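Side-chain contact in prolyl oligopeptidase (Novosphingobium capsulatum, PDB 1YR2), which probably hydrolyses oligopeptides on the carboxyl side of proline, and more slowly of alanine, as a serine endopeptidase of the S9A family: residues 112-117 and 432-437. Sequence-based numbering, arbitrary orientation.
Sequences GLPQRR and ATVLAL
Val434 and the extended break Gly112-Leu113-Pro114 offer a compact example of how one branched side chain on the last blade of a beta-propeller can pack against the first. Val434 belongs to strand 433-438, in the four-stranded sheet that ends the propeller; its partners interrupt strand 110-117, at the edge of the sheet that begins it. The CA atoms of Leu113 and Val434 are 6.1 Å apart, and the valine side chain points toward the break. Its CB is a branch point rather than a contact, with no atom of 112-117 within 4.5 Å, and the two methyls do the touching. CG1 is anti to the backbone N (chi1 174°), and this rotation sets the methyls side by side along the break. CG2 lies over the face of the Gly112-Leu113 peptide group, 3.5 Å from Gly112 O and 3.8 Å from Leu113 N. Val434 CG1 instead meets the proline ring, 3.9 Å from Pro114 CD, and the valine and the proline pass side by side with opposite headings. Leu113 closes the arrangement more loosely: from its CD2 to Val434 CG1 is 4.2 Å. Trp447 touches both Val434 and Pro114, while Tyr422, from the strand beside that of Val434, packs on Leu113 and Pro114. Polar links between the two sheets lie nearby: Ser413 OG is hydrogen-bonded to Pro114 O, and Arg116 NE to Tyr422 OH. Each sheet is built from consecutive strands, so the ring is not closed by a strand shared between its ends, as is characteristic of the open propeller of prolyl oligopeptidases. Here the two segments meet by van der Waals contact alone, so the contact depends on fit of shape and could probably tolerate slight sliding, while the Ser413 and Tyr422 bonds supply direction nearby.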
loop_
_atom_site.group_PDB
_atom_site.type_symbol
_atom_site.label_atom_id
_atom_site.label_comp_id
_atom_site.label_asym_id
_atom_site.label_seq_id
_atom_site.Cartn_x
_atom_site.Cartn_y
_atom_site.Cartn_z
ATOM N N GLY A 112 0.026 -12.200 -12.385
ATOM C CA GLY A 112 0.689 -12.552 -11.143
ATOM C C GLY A 112 2.094 -13.042 -11.367
ATOM O O GLY A 112 2.496 -13.365 -12.481
ATOM N N LEU A 113 2.889 -13.123 -10.297
ATOM C CA LEU A 113 4.203 -13.676 -10.381
ATOM C C LEU A 113 4.059 -15.151 -10.749
ATOM O O LEU A 113 3.311 -15.890 -10.101
ATOM C CB LEU A 113 4.975 -13.540 -9.068
ATOM C CG LEU A 113 5.471 -12.141 -8.633
ATOM C CD1 LEU A 113 5.623 -12.092 -7.107
ATOM C CD2 LEU A 113 6.802 -11.746 -9.356
ATOM N N PRO A 114 4.823 -15.583 -11.748
ATOM C CA PRO A 114 4.770 -16.967 -12.190
ATOM C C PRO A 114 5.564 -17.966 -11.357
ATOM O O PRO A 114 6.595 -17.615 -10.789
ATOM C CB PRO A 114 5.304 -16.889 -13.592
ATOM C CG PRO A 114 6.111 -15.730 -13.649
ATOM C CD PRO A 114 5.623 -14.748 -12.651
ATOM N N GLN A 115 5.074 -19.191 -11.302
ATOM C CA GLN A 115 5.731 -20.310 -10.632
ATOM C C GLN A 115 6.051 -21.345 -11.692
ATOM O O GLN A 115 5.157 -21.805 -12.402
ATOM C CB GLN A 115 4.832 -20.918 -9.559
ATOM C CG GLN A 115 4.542 -19.996 -8.407
ATOM C CD GLN A 115 5.789 -19.684 -7.574
ATOM O OE1 GLN A 115 6.732 -20.488 -7.508
ATOM N NE2 GLN A 115 5.788 -18.531 -6.930
ATOM N N ARG A 116 7.322 -21.686 -11.821
ATOM C CA ARG A 116 7.763 -22.756 -12.750
ATOM C C ARG A 116 7.939 -24.067 -11.978
ATOM O O ARG A 116 8.630 -24.096 -10.956
ATOM C CB ARG A 116 9.074 -22.342 -13.384
ATOM C CG ARG A 116 8.931 -21.122 -14.293
ATOM C CD ARG A 116 10.275 -20.509 -14.796
ATOM N NE ARG A 116 10.008 -19.796 -16.038
ATOM C CZ ARG A 116 10.236 -20.271 -17.266
ATOM N NH1 ARG A 116 10.799 -21.455 -17.468
ATOM N NH2 ARG A 116 9.920 -19.507 -18.310
ATOM N N ARG A 117 7.242 -25.122 -12.403
ATOM C CA ARG A 117 7.449 -26.446 -11.847
ATOM C C ARG A 117 7.414 -27.436 -13.012
ATOM O O ARG A 117 6.508 -27.408 -13.844
ATOM C CB ARG A 117 6.398 -26.821 -10.799
ATOM C CG ARG A 117 6.277 -25.915 -9.592
ATOM C CD ARG A 117 7.492 -25.964 -8.622
ATOM N NE ARG A 117 7.153 -25.182 -7.463
ATOM C CZ ARG A 117 7.299 -23.877 -7.397
ATOM N NH1 ARG A 117 7.898 -23.216 -8.386
ATOM N NH2 ARG A 117 6.927 -23.238 -6.310
ATOM N N ALA A 432 1.486 -2.197 -10.996
ATOM C CA ALA A 432 2.265 -3.342 -10.581
ATOM C C ALA A 432 2.440 -4.247 -11.782
ATOM O O ALA A 432 1.477 -4.582 -12.463
ATOM C CB ALA A 432 1.587 -4.089 -9.514
ATOM N N THR A 433 3.676 -4.630 -11.998
ATOM C CA THR A 433 4.032 -5.442 -13.130
ATOM C C THR A 433 5.060 -6.474 -12.769
ATOM O O THR A 433 5.910 -6.271 -11.878
ATOM C CB THR A 433 4.545 -4.511 -14.279
ATOM O OG1 THR A 433 4.751 -5.299 -15.470
ATOM C CG2 THR A 433 5.938 -3.903 -13.981
ATOM N N VAL A 434 5.010 -7.605 -13.443
ATOM C CA VAL A 434 6.044 -8.611 -13.283
ATOM C C VAL A 434 7.220 -8.343 -14.230
ATOM O O VAL A 434 7.035 -8.240 -15.447
ATOM C CB VAL A 434 5.439 -10.026 -13.546
ATOM C CG1 VAL A 434 6.549 -11.088 -13.521
ATOM C CG2 VAL A 434 4.310 -10.340 -12.528
ATOM N N LEU A 435 8.417 -8.187 -13.678
ATOM C CA LEU A 435 9.670 -8.145 -14.422
ATOM C C LEU A 435 10.376 -9.487 -14.394
ATOM O O LEU A 435 10.342 -10.185 -13.373
ATOM C CB LEU A 435 10.625 -7.132 -13.783
ATOM C CG LEU A 435 10.084 -5.704 -13.653
ATOM C CD1 LEU A 435 11.156 -4.879 -12.872
ATOM C CD2 LEU A 435 9.750 -5.096 -15.000
ATOM N N ALA A 436 11.103 -9.810 -15.461
ATOM C CA ALA A 436 11.932 -11.006 -15.458
ATOM C C ALA A 436 13.248 -10.575 -14.819
ATOM O O ALA A 436 13.729 -9.459 -15.067
ATOM C CB ALA A 436 12.169 -11.532 -16.880
ATOM N N LEU A 437 13.763 -11.411 -13.931
ATOM C CA LEU A 437 15.014 -11.178 -13.235
ATOM C C LEU A 437 15.972 -12.290 -13.594
ATOM O O LEU A 437 15.645 -13.441 -13.455
ATOM C CB LEU A 437 14.769 -11.159 -11.720
ATOM C CG LEU A 437 15.973 -11.207 -10.807
ATOM C CD1 LEU A 437 16.775 -9.936 -10.927
ATOM C CD2 LEU A 437 15.490 -11.476 -9.366
#